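Local structure of mandelate racemase/muconate lactonizing enzyme/Enolase superfamily (Rhodobacter sphaeroides, 2HZG) at residues 27-32 with 50-55; 54-59 with 378-383; 77-82 with 112-117. The protein is a member of the mandelate racemase/muconate lactonizing branch of the enolase superfamily, a two-domain protein whose barrel domain carries a bound sodium ion in this structure. All coordinates share one frame; numbering follows the deposited sequence.

Contact 1 of 3, residues 27-32 with 50-55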
ATOM      1  N   ASP A  27      18.585   8.482  -3.188  1.00 14.23           N
ATOM      2  CA  ASP A  27      18.270   9.037  -1.887  1.00 15.25           C
ATOM      3  C   ASP A  27      18.062   7.895  -0.905  1.00 14.88           C
ATOM      4  O   ASP A  27      18.140   6.724  -1.308  1.00 15.11           O
ATOM      5  CB  ASP A  27      17.119  10.088  -1.936  1.00 15.46           C
ATOM      6  CG  ASP A  27      15.723   9.479  -1.957  1.00 17.15           C
ATOM      7  OD1 ASP A  27      15.571   8.256  -2.060  1.00 17.40           O
ATOM      8  OD2 ASP A  27      14.750  10.260  -1.833  1.00 18.38           O
ATOM      9  N   ALA A  28      17.893   8.218   0.372  1.00 14.41           N
ATOM     10  CA  ALA A  28      17.755   7.189   1.404  1.00 14.60           C
ATOM     11  C   ALA A  28      17.062   7.751   2.628  1.00 14.59           C
ATOM     12  O   ALA A  28      17.131   8.946   2.900  1.00 15.05           O
ATOM     13  CB  ALA A  28      19.143   6.601   1.813  1.00 13.36           C
ATOM     14  N   LEU A  29      16.382   6.876   3.358  1.00 14.79           N
ATOM     15  CA  LEU A  29      15.951   7.214   4.703  1.00 15.65           C
ATOM     16  C   LEU A  29      16.618   6.226   5.659  1.00 15.20           C
ATOM     17  O   LEU A  29      16.288   5.045   5.657  1.00 15.72           O
ATOM     18  CB  LEU A  29      14.422   7.210   4.858  1.00 15.24           C
ATOM     19  CG  LEU A  29      13.945   7.587   6.285  1.00 16.60           C
ATOM     20  CD1 LEU A  29      14.298   9.023   6.678  1.00 15.09           C
ATOM     21  CD2 LEU A  29      12.452   7.380   6.412  1.00 15.76           C
ATOM     22  N   LEU A  30      17.582   6.718   6.438  1.00 15.43           N
ATOM     23  CA  LEU A  30      18.281   5.877   7.408  1.00 15.38           C
ATOM     24  C   LEU A  30      17.651   6.045   8.788  1.00 15.20           C
ATOM     25  O   LEU A  30      17.117   7.097   9.119  1.00 14.21           O
ATOM     26  CB  LEU A  30      19.779   6.225   7.453  1.00 15.69           C
ATOM     27  CG  LEU A  30      20.644   5.993   6.201  1.00 16.69           C
ATOM     28  CD1 LEU A  30      22.116   6.132   6.579  1.00 18.03           C
ATOM     29  CD2 LEU A  30      20.413   4.614   5.582  1.00 16.61           C
ATOM     30  N   VAL A  31      17.708   4.990   9.581  1.00 14.91           N
ATOM     31  CA  VAL A  31      17.009   4.970  10.850  1.00 15.14           C
ATOM     32  C   VAL A  31      18.003   4.510  11.892  1.00 15.20           C
ATOM     33  O   VAL A  31      18.548   3.409  11.782  1.00 14.46           O
ATOM     34  CB  VAL A  31      15.806   3.968  10.847  1.00 14.87           C
ATOM     35  CG1 VAL A  31      15.124   3.956  12.212  1.00 14.97           C
ATOM     36  CG2 VAL A  31      14.768   4.300   9.745  1.00 14.29           C
ATOM     37  N   ARG A  32      18.240   5.354  12.894  1.00 15.46           N
ATOM     38  CA  ARG A  32      19.098   4.961  14.008  1.00 16.10           C
ATOM     39  C   ARG A  32      18.232   4.803  15.239  1.00 16.46           C
ATOM     40  O   ARG A  32      17.613   5.770  15.690  1.00 17.17           O
ATOM     41  CB  ARG A  32      20.198   6.009  14.269  1.00 16.54           C
ATOM     42  CG  ARG A  32      21.194   5.584  15.370  1.00 16.83           C
ATOM     43  CD  ARG A  32      22.205   6.673  15.723  1.00 19.44           C
ATOM     44  NE  ARG A  32      21.559   7.911  16.143  1.00 20.10           N
ATOM     45  CZ  ARG A  32      22.071   9.130  15.980  1.00 21.29           C
ATOM     46  NH1 ARG A  32      23.273   9.291  15.410  1.00 21.92           N
ATOM     47  NH2 ARG A  32      21.377  10.191  16.387  1.00 20.04           N
ATOM     48  N   PRO A  50       7.368  11.144   3.067  1.00 13.47           N
ATOM     49  CA  PRO A  50       6.138  10.442   3.476  1.00 13.12           C
ATOM     50  C   PRO A  50       6.383   9.439   4.590  1.00 13.71           C
ATOM     51  O   PRO A  50       5.533   9.285   5.469  1.00 14.18           O
ATOM     52  CB  PRO A  50       5.708   9.722   2.192  1.00 13.44           C
ATOM     53  CG  PRO A  50       6.224  10.593   1.096  1.00 13.92           C
ATOM     54  CD  PRO A  50       7.601  11.010   1.620  1.00 12.96           C
ATOM     55  N   SER A  51       7.535   8.758   4.561  1.00 13.54           N
ATOM     56  CA  SER A  51       7.900   7.835   5.634  1.00 13.88           C
ATOM     57  C   SER A  51       8.119   8.566   6.955  1.00 13.69           C
ATOM     58  O   SER A  51       7.581   8.143   7.976  1.00 13.48           O
ATOM     59  CB  SER A  51       9.138   7.005   5.266  1.00 13.21           C
ATOM     60  OG  SER A  51       8.884   6.261   4.094  1.00 16.41           O
ATOM     61  N   ILE A  52       8.897   9.652   6.939  1.00 13.76           N
ATOM     62  CA  ILE A  52       9.071  10.470   8.150  1.00 14.59           C
ATOM     63  C   ILE A  52       7.704  10.953   8.664  1.00 14.86           C
ATOM     64  O   ILE A  52       7.436  10.901   9.862  1.00 14.34           O
ATOM     65  CB  ILE A  52       9.998  11.708   7.915  1.00 14.57           C
ATOM     66  CG1 ILE A  52      11.462  11.278   7.696  1.00 14.89           C
ATOM     67  CG2 ILE A  52       9.882  12.695   9.091  1.00 14.95           C
ATOM     68  CD1 ILE A  52      12.328  12.376   6.982  1.00 15.74           C
ATOM     69  N   ALA A  53       6.846  11.427   7.748  1.00 15.39           N
ATOM     70  CA  ALA A  53       5.480  11.832   8.116  1.00 15.59           C
ATOM     71  C   ALA A  53       4.685  10.707   8.788  1.00 15.51           C
ATOM     72  O   ALA A  53       4.013  10.955   9.793  1.00 16.40           O
ATOM     73  CB  ALA A  53       4.730  12.414   6.917  1.00 16.09           C
ATOM     74  N   ALA A  54       4.786   9.480   8.269  1.00 15.35           N
ATOM     75  CA  ALA A  54       4.188   8.298   8.903  1.00 15.14           C
ATOM     76  C   ALA A  54       4.718   8.071  10.326  1.00 14.89           C
ATOM     77  O   ALA A  54       3.987   7.624  11.204  1.00 14.40           O
ATOM     78  CB  ALA A  54       4.379   7.008   8.017  1.00 14.13           C
ATOM     79  N   PHE A  55       5.993   8.375  10.551  1.00 15.12           N
ATOM     80  CA  PHE A  55       6.585   8.251  11.898  1.00 15.35           C
ATOM     81  C   PHE A  55       6.054   9.239  12.946  1.00 15.53           C
ATOM     82  O   PHE A  55       5.873   8.864  14.110  1.00 15.71           O
ATOM     83  CB  PHE A  55       8.126   8.330  11.859  1.00 14.98           C
ATOM     84  CG  PHE A  55       8.767   7.774  13.088  1.00 14.61           C
ATOM     85  CD1 PHE A  55       8.670   6.418  13.376  1.00 14.33           C
ATOM     86  CD2 PHE A  55       9.409   8.612  13.999  1.00 15.22           C
ATOM     87  CE1 PHE A  55       9.223   5.896  14.537  1.00 14.42           C
ATOM     88  CE2 PHE A  55       9.977   8.087  15.172  1.00 14.85           C
ATOM     89  CZ  PHE A  55       9.878   6.741  15.437  1.00 14.18           C
TER

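Contact 2 of 3, residues 54-59 with 378-383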
ATOM      1  N   ALA A  54       4.786   9.480   8.269  1.00 15.35           N
ATOM      2  CA  ALA A  54       4.188   8.298   8.903  1.00 15.14           C
ATOM      3  C   ALA A  54       4.718   8.071  10.326  1.00 14.89           C
ATOM      4  O   ALA A  54       3.987   7.624  11.204  1.00 14.40           O
ATOM      5  CB  ALA A  54       4.379   7.008   8.017  1.00 14.13           C
ATOM      6  N   PHE A  55       5.993   8.375  10.551  1.00 15.12           N
ATOM      7  CA  PHE A  55       6.585   8.251  11.898  1.00 15.35           C
ATOM      8  C   PHE A  55       6.054   9.239  12.946  1.00 15.53           C
ATOM      9  O   PHE A  55       5.873   8.864  14.110  1.00 15.71           O
ATOM     10  CB  PHE A  55       8.126   8.330  11.859  1.00 14.98           C
ATOM     11  CG  PHE A  55       8.767   7.774  13.088  1.00 14.61           C
ATOM     12  CD1 PHE A  55       8.670   6.418  13.376  1.00 14.33           C
ATOM     13  CD2 PHE A  55       9.409   8.612  13.999  1.00 15.22           C
ATOM     14  CE1 PHE A  55       9.223   5.896  14.537  1.00 14.42           C
ATOM     15  CE2 PHE A  55       9.977   8.087  15.172  1.00 14.85           C
ATOM     16  CZ  PHE A  55       9.878   6.741  15.437  1.00 14.18           C
ATOM     17  N   VAL A  56       5.814  10.486  12.536  1.00 15.73           N
ATOM     18  CA  VAL A  56       5.549  11.571  13.498  1.00 16.37           C
ATOM     19  C   VAL A  56       4.166  12.222  13.428  1.00 16.79           C
ATOM     20  O   VAL A  56       3.885  13.107  14.217  1.00 16.52           O
ATOM     21  CB  VAL A  56       6.600  12.730  13.367  1.00 15.41           C
ATOM     22  CG1 VAL A  56       8.042  12.178  13.591  1.00 15.84           C
ATOM     23  CG2 VAL A  56       6.482  13.446  11.986  1.00 14.91           C
ATOM     24  N   CYS A  57       3.328  11.828  12.466  1.00 16.51           N
ATOM     25  CA  CYS A  57       2.080  12.556  12.232  1.00 16.86           C
ATOM     26  C   CYS A  57       1.155  12.574  13.456  1.00 16.56           C
ATOM     27  O   CYS A  57       1.172  11.651  14.256  1.00 16.33           O
ATOM     28  CB  CYS A  57       1.317  11.982  11.020  1.00 16.76           C
ATOM     29  SG  CYS A  57       0.952  10.238  11.135  1.00 17.87           S
ATOM     30  N   PRO A  58       0.323  13.621  13.583  1.00 16.97           N
ATOM     31  CA  PRO A  58      -0.750  13.539  14.580  1.00 16.99           C
ATOM     32  C   PRO A  58      -1.608  12.306  14.290  1.00 17.53           C
ATOM     33  O   PRO A  58      -1.805  11.941  13.122  1.00 17.80           O
ATOM     34  CB  PRO A  58      -1.560  14.820  14.324  1.00 17.39           C
ATOM     35  CG  PRO A  58      -0.589  15.777  13.720  1.00 15.98           C
ATOM     36  CD  PRO A  58       0.291  14.896  12.844  1.00 16.92           C
ATOM     37  N   LYS A  59      -2.088  11.619  15.316  1.00 17.60           N
ATOM     38  CA  LYS A  59      -2.932  10.462  15.027  1.00 17.68           C
ATOM     39  C   LYS A  59      -4.256  10.901  14.383  1.00 17.07           C
ATOM     40  O   LYS A  59      -4.714  12.042  14.578  1.00 16.92           O
ATOM     41  CB  LYS A  59      -3.155   9.607  16.277  1.00 17.83           C
ATOM     42  CG  LYS A  59      -4.188  10.160  17.248  1.00 19.62           C
ATOM     43  CD  LYS A  59      -4.418   9.210  18.424  1.00 21.47           C
ATOM     44  CE  LYS A  59      -5.025  10.012  19.577  1.00 24.62           C
ATOM     45  NZ  LYS A  59      -4.627   9.465  20.908  1.00 27.94           N
ATOM     46  N   THR A 378      15.145  19.031   6.908  1.00 20.02           N
ATOM     47  CA  THR A 378      13.724  18.753   6.798  1.00 20.27           C
ATOM     48  C   THR A 378      13.056  19.194   8.089  1.00 20.45           C
ATOM     49  O   THR A 378      13.544  18.875   9.169  1.00 20.11           O
ATOM     50  CB  THR A 378      13.521  17.223   6.589  1.00 20.23           C
ATOM     51  OG1 THR A 378      14.300  16.789   5.470  1.00 21.42           O
ATOM     52  CG2 THR A 378      12.061  16.859   6.358  1.00 20.07           C
ATOM     53  N   GLU A 379      11.950  19.932   7.971  1.00 20.82           N
ATOM     54  CA  GLU A 379      11.162  20.339   9.138  1.00 22.06           C
ATOM     55  C   GLU A 379       9.685  20.182   8.874  1.00 21.31           C
ATOM     56  O   GLU A 379       9.194  20.556   7.800  1.00 21.16           O
ATOM     57  CB  GLU A 379      11.420  21.795   9.533  1.00 22.82           C
ATOM     58  CG  GLU A 379      12.806  22.043  10.102  1.00 28.05           C
ATOM     59  CD  GLU A 379      13.046  23.509  10.470  1.00 34.80           C
ATOM     60  OE1 GLU A 379      12.162  24.362  10.204  1.00 35.30           O
ATOM     61  OE2 GLU A 379      14.129  23.796  11.039  1.00 39.57           O
ATOM     62  N   ILE A 380       8.986  19.630   9.859  1.00 20.16           N
ATOM     63  CA  ILE A 380       7.533  19.558   9.813  1.00 19.76           C
ATOM     64  C   ILE A 380       6.971  20.247  11.062  1.00 20.05           C
ATOM     65  O   ILE A 380       7.364  19.920  12.187  1.00 19.17           O
ATOM     66  CB  ILE A 380       7.012  18.092   9.708  1.00 19.34           C
ATOM     67  CG1 ILE A 380       7.599  17.369   8.471  1.00 18.50           C
ATOM     68  CG2 ILE A 380       5.476  18.072   9.682  1.00 19.06           C
ATOM     69  CD1 ILE A 380       7.539  15.834   8.536  1.00 17.38           C
ATOM     70  N   ARG A 381       6.073  21.214  10.847  1.00 20.64           N
ATOM     71  CA  ARG A 381       5.323  21.848  11.938  1.00 21.81           C
ATOM     72  C   ARG A 381       3.827  21.613  11.851  1.00 22.03           C
ATOM     73  O   ARG A 381       3.247  21.689  10.770  1.00 21.95           O
ATOM     74  CB  ARG A 381       5.550  23.353  11.946  1.00 22.14           C
ATOM     75  CG  ARG A 381       6.875  23.755  12.479  1.00 25.34           C
ATOM     76  CD  ARG A 381       7.122  25.244  12.289  1.00 30.55           C
ATOM     77  NE  ARG A 381       8.541  25.530  12.470  1.00 34.10           N
ATOM     78  CZ  ARG A 381       9.100  25.824  13.637  1.00 35.41           C
ATOM     79  NH1 ARG A 381       8.356  25.906  14.738  1.00 35.86           N
ATOM     80  NH2 ARG A 381      10.406  26.053  13.697  1.00 36.59           N
ATOM     81  N   ILE A 382       3.213  21.363  13.008  1.00 22.35           N
ATOM     82  CA  ILE A 382       1.758  21.331  13.163  1.00 22.75           C
ATOM     83  C   ILE A 382       1.410  22.330  14.270  1.00 23.78           C
ATOM     84  O   ILE A 382       2.041  22.322  15.321  1.00 24.05           O
ATOM     85  CB  ILE A 382       1.242  19.913  13.555  1.00 22.50           C
ATOM     86  CG1 ILE A 382       1.573  18.869  12.462  1.00 20.77           C
ATOM     87  CG2 ILE A 382      -0.239  19.950  13.899  1.00 20.99           C
ATOM     88  CD1 ILE A 382       0.719  18.956  11.202  1.00 19.00           C
ATOM     89  N   GLY A 383       0.434  23.198  14.020  1.00 24.68           N
ATOM     90  CA  GLY A 383       0.036  24.222  14.997  1.00 26.34           C
ATOM     91  C   GLY A 383       1.204  25.091  15.438  1.00 27.16           C
ATOM     92  O   GLY A 383       1.313  25.443  16.613  1.00 27.98           O
TER

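Contact 3 of 3, residues 77-82 with 112-117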
ATOM      1  N   ASP A  77      13.820  -6.626  24.822  1.00 29.94           N
ATOM      2  CA  ASP A  77      14.558  -7.609  25.620  1.00 31.60           C
ATOM      3  C   ASP A  77      15.029  -8.820  24.823  1.00 31.81           C
ATOM      4  O   ASP A  77      15.665  -9.717  25.397  1.00 33.42           O
ATOM      5  CB  ASP A  77      13.671  -8.120  26.763  1.00 32.59           C
ATOM      6  CG  ASP A  77      13.464  -7.084  27.850  1.00 34.51           C
ATOM      7  OD1 ASP A  77      14.435  -6.347  28.143  1.00 38.16           O
ATOM      8  OD2 ASP A  77      12.341  -7.016  28.408  1.00 37.71           O
ATOM      9  N   GLY A  78      14.718  -8.863  23.528  1.00 30.00           N
ATOM     10  CA  GLY A  78      15.103  -9.986  22.687  1.00 28.25           C
ATOM     11  C   GLY A  78      14.315 -10.009  21.390  1.00 26.96           C
ATOM     12  O   GLY A  78      13.414  -9.192  21.206  1.00 26.10           O
ATOM     13  N   PRO A  79      14.665 -10.933  20.473  1.00 26.53           N
ATOM     14  CA  PRO A  79      14.036 -11.034  19.158  1.00 25.79           C
ATOM     15  C   PRO A  79      12.508 -11.034  19.175  1.00 25.04           C
ATOM     16  O   PRO A  79      11.896 -10.429  18.302  1.00 24.71           O
ATOM     17  CB  PRO A  79      14.580 -12.369  18.622  1.00 25.91           C
ATOM     18  CG  PRO A  79      15.934 -12.446  19.216  1.00 26.66           C
ATOM     19  CD  PRO A  79      15.732 -11.949  20.631  1.00 26.75           C
ATOM     20  N   ASP A  80      11.903 -11.712  20.149  1.00 24.09           N
ATOM     21  CA  ASP A  80      10.455 -11.756  20.275  1.00 23.70           C
ATOM     22  C   ASP A  80       9.808 -10.386  20.394  1.00 22.41           C
ATOM     23  O   ASP A  80       8.676 -10.225  19.966  1.00 22.35           O
ATOM     24  CB  ASP A  80      10.037 -12.603  21.473  1.00 24.78           C
ATOM     25  CG  ASP A  80      10.214 -14.087  21.229  1.00 27.28           C
ATOM     26  OD1 ASP A  80      10.619 -14.498  20.113  1.00 30.86           O
ATOM     27  OD2 ASP A  80       9.946 -14.849  22.170  1.00 31.95           O
ATOM     28  N   ASP A  81      10.505  -9.418  20.996  1.00 21.39           N
ATOM     29  CA  ASP A  81      10.002  -8.039  21.072  1.00 20.47           C
ATOM     30  C   ASP A  81       9.968  -7.337  19.721  1.00 19.24           C
ATOM     31  O   ASP A  81       9.158  -6.451  19.532  1.00 18.12           O
ATOM     32  CB  ASP A  81      10.808  -7.193  22.043  1.00 21.03           C
ATOM     33  CG  ASP A  81      10.519  -7.542  23.488  1.00 24.17           C
ATOM     34  OD1 ASP A  81       9.323  -7.579  23.878  1.00 27.10           O
ATOM     35  OD2 ASP A  81      11.499  -7.793  24.214  1.00 25.66           O
ATOM     36  N   ILE A  82      10.840  -7.741  18.792  1.00 18.26           N
ATOM     37  CA  ILE A  82      10.824  -7.165  17.439  1.00 17.67           C
ATOM     38  C   ILE A  82       9.504  -7.499  16.755  1.00 17.34           C
ATOM     39  O   ILE A  82       8.807  -6.604  16.270  1.00 16.62           O
ATOM     40  CB  ILE A  82      12.034  -7.611  16.569  1.00 16.96           C
ATOM     41  CG1 ILE A  82      13.358  -7.177  17.249  1.00 16.89           C
ATOM     42  CG2 ILE A  82      11.878  -7.032  15.145  1.00 16.77           C
ATOM     43  CD1 ILE A  82      14.666  -7.603  16.527  1.00 16.91           C
ATOM     44  N   ASP A 112      19.753  -5.203  13.995  1.00 14.68           N
ATOM     45  CA  ASP A 112      21.101  -4.664  14.092  1.00 15.20           C
ATOM     46  C   ASP A 112      21.473  -4.364  15.560  1.00 15.63           C
ATOM     47  O   ASP A 112      22.525  -4.807  16.034  1.00 15.36           O
ATOM     48  CB  ASP A 112      21.244  -3.416  13.206  1.00 14.24           C
ATOM     49  CG  ASP A 112      22.711  -2.992  13.017  1.00 15.18           C
ATOM     50  OD1 ASP A 112      23.578  -3.881  12.815  1.00 13.39           O
ATOM     51  OD2 ASP A 112      22.996  -1.777  13.069  1.00 16.13           O
ATOM     52  N   LEU A 113      20.594  -3.643  16.269  1.00 16.40           N
ATOM     53  CA  LEU A 113      20.807  -3.279  17.676  1.00 16.84           C
ATOM     54  C   LEU A 113      20.957  -4.536  18.544  1.00 17.39           C
ATOM     55  O   LEU A 113      21.926  -4.680  19.271  1.00 17.72           O
ATOM     56  CB  LEU A 113      19.644  -2.411  18.201  1.00 16.69           C
ATOM     57  CG  LEU A 113      19.742  -1.672  19.554  1.00 16.79           C
ATOM     58  CD1 LEU A 113      18.695  -0.549  19.625  1.00 16.59           C
ATOM     59  CD2 LEU A 113      19.634  -2.596  20.772  1.00 15.37           C
ATOM     60  N   LEU A 114      20.000  -5.448  18.468  1.00 17.90           N
ATOM     61  CA  LEU A 114      20.099  -6.654  19.286  1.00 18.79           C
ATOM     62  C   LEU A 114      21.328  -7.488  18.914  1.00 18.88           C
ATOM     63  O   LEU A 114      21.974  -8.042  19.795  1.00 18.20           O
ATOM     64  CB  LEU A 114      18.807  -7.497  19.252  1.00 18.66           C
ATOM     65  CG  LEU A 114      17.618  -6.860  20.005  1.00 20.94           C
ATOM     66  CD1 LEU A 114      16.371  -7.749  19.904  1.00 23.39           C
ATOM     67  CD2 LEU A 114      17.928  -6.608  21.470  1.00 20.95           C
ATOM     68  N   GLY A 115      21.643  -7.580  17.616  1.00 18.47           N
ATOM     69  CA  GLY A 115      22.817  -8.321  17.184  1.00 19.04           C
ATOM     70  C   GLY A 115      24.107  -7.719  17.712  1.00 19.90           C
ATOM     71  O   GLY A 115      24.982  -8.431  18.194  1.00 20.23           O
ATOM     72  N   ARG A 116      24.214  -6.404  17.633  1.00 20.73           N
ATOM     73  CA  ARG A 116      25.368  -5.686  18.168  1.00 22.88           C
ATOM     74  C   ARG A 116      25.490  -5.841  19.685  1.00 23.80           C
ATOM     75  O   ARG A 116      26.584  -6.062  20.201  1.00 23.96           O
ATOM     76  CB  ARG A 116      25.324  -4.210  17.758  1.00 22.30           C
ATOM     77  CG  ARG A 116      25.625  -4.020  16.252  1.00 24.99           C
ATOM     78  CD  ARG A 116      25.046  -2.714  15.729  1.00 28.46           C
ATOM     79  NE  ARG A 116      25.563  -1.576  16.485  1.00 32.77           N
ATOM     80  CZ  ARG A 116      26.649  -0.885  16.142  1.00 35.03           C
ATOM     81  NH1 ARG A 116      27.315  -1.214  15.043  1.00 34.72           N
ATOM     82  NH2 ARG A 116      27.071   0.126  16.901  1.00 34.05           N
ATOM     83  N   ARG A 117      24.366  -5.769  20.393  1.00 24.77           N
ATOM     84  CA  ARG A 117      24.391  -5.948  21.834  1.00 26.23           C
ATOM     85  C   ARG A 117      24.844  -7.361  22.196  1.00 26.57           C
ATOM     86  O   ARG A 117      25.671  -7.538  23.080  1.00 26.24           O
ATOM     87  CB  ARG A 117      23.024  -5.648  22.454  1.00 26.58           C
ATOM     88  CG  ARG A 117      23.026  -5.823  23.978  1.00 30.60           C
ATOM     89  CD  ARG A 117      21.739  -5.362  24.600  1.00 36.22           C
ATOM     90  NE  ARG A 117      21.541  -5.985  25.907  1.00 42.99           N
ATOM     91  CZ  ARG A 117      20.894  -7.134  26.102  1.00 46.53           C
ATOM     92  NH1 ARG A 117      20.364  -7.797  25.075  1.00 47.87           N
ATOM     93  NH2 ARG A 117      20.777  -7.619  27.335  1.00 49.77           N
TER

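Contact 1 of 3, residues 27-32 with 50-55
Ser51 is the first residue of 50-55 to meet segment 27-32, and it does so through carbon: its CB lies 3.5 Å from Leu29 CD2. OG bonds to Ala47 O, just before the helix, and to Gln98 NE2 of a loop, so the polar end is satisfied while CB faces the leucine. Ile52 follows. Its CB leaves the helix to one side of the line to the strand, but with CG1 anti to the carbonyl carbon (chi1 -70°) the longer branch swings across to Leu29 CD1, at 3.8 Å from CG1 and 3.9 Å from CD1. Leu29 thus divides its two methyls between consecutive helix residues. CG stands anti to N (chi1 -179°), projecting the isobutyl group from the strand toward the helix, whose nearest CA, that of Ser51, is 8.1 Å from Leu29 CA. No hydrogen bond crosses, and all three residues are buried. The arrangement is a helix laid on a face of the antiparallel sheet in the N-terminal domain. Strand 27-35 is the middle one of three, between 5-14 and 38-44; Met102 of helix 99-118 also packs on Leu29, while Ala53 of helix 48-56 meets Ala53 of the second subunit.

Contact 2 of 3, residues 54-59 with 378-383
Val56, at the end of helix 48-56, faces Ile380 in the first strand of a C-terminal beta hairpin, 378-382 with 385-389. That strand also pairs antiparallel with a strand of the second subunit, so the sheet continues through the dimer interface. The valine contact is loose: CG2 comes to 4.3 Å from Ile380 CD1, with the CA atoms of Val56 and Ile380 9.0 Å apart. Ile387, on the partner strand of the hairpin, touches Val56 as well. At Cys57 the chain leaves helical geometry, and the extended backbone that follows brings Pro58 over Ile382, two residues further along the strand, with the CA atoms of Pro58 and Ile382 8.3 Å apart. Beyond the proline, Lys59 NZ makes a salt bridge to Asp20 OD1 of the second subunit. Both pairings are apolar and no hydrogen bond joins the segments, which bury only 122 Å² between them. Ile382 holds CG1 anti to its carbonyl carbon (chi1 -62°) and CG2 anti to its N, so both branches face the proline ring. On the ring it is CG, the outermost carbon of Pro58, that does the touching: it lies 4.0 Å from Ile382 CG1 and 4.2 Å from Ile382 CG2.

Contact 3 of 3, residues 77-82 with 112-117
Leu114 points its CD1 methyl squarely at the peptide between Gly78 and Pro79. The methyl stands over the flat face of that group, almost vertically above the carbonyl carbon, with Leu114 CD1 3.4 Å from Gly78 C. Two torsions account for this reach: CG is placed anti to the carbonyl carbon of Leu114, and a chi2 of 179° carries CD1 straight on from the CA, making it the outermost atom. Gly78 contributes backbone alone, so the leucine meets a bare peptide surface. Gly78 O is engaged within its own segment, accepting Asp81 N at 2.9 Å. From the same segment, roughly at right angles to the line from the methyl to Gly78 C, Ile82 extends toward Leu114 CD1, and the two side chains meet tip to tip, Ile82 CD1 lying 3.8 Å from Leu114 CD1. Pro79 borders the group more distantly, its CD 4.3 Å from Leu114 CD1.

This packing joins two successive helices of the N-terminal domain, 79-92 and 99-118, which form an antiparallel pair: the first turn of one lies beside the last turns of the other, and Ile82 also touches Leu110 and Trp111. On the opposite face of helix 99-118, Asp112 is bonded through its two carboxylate oxygens to Leu362 N and Trp41 N.

The loop beneath Leu114 is braced by Asp81. Its OD2 accepts Asp77 N at 2.7 Å, with a moderately bent N-H...O angle of 153°; the donor approaches on the anti side, 32° out of the carboxylate plane. Asp81 OD1 forms a salt bridge with Arg84 NE, so both oxygens are held. The side chain of Asp77 turns away from helix 99-118, and its OD1 makes a weak hydrogen bond to Leu3 N.

Contacts 1 and 2 share helix 48-56, including Ala54 and Phe55, and their centres are 12 Å apart. They also touch, Ile52 CG2 lying 4.0 Å from Ile380 CD1, so the helix packs on the three-stranded sheet with one flank and on the C-terminal hairpin with an adjacent one. Both reach the second subunit. Contact 3, whose two segments touch no other protein chain of the assembly, lies about 21 Å from contact 1 and 28 Å from contact 2, centre to centre. Along the chain contact 1 closes before contact 3 opens, whereas contact 2 spans over 300 residues and encloses contact 3. The barrel sequence therefore lies between the helix and the hairpin, which brings the chain's end back to the N-terminal domain.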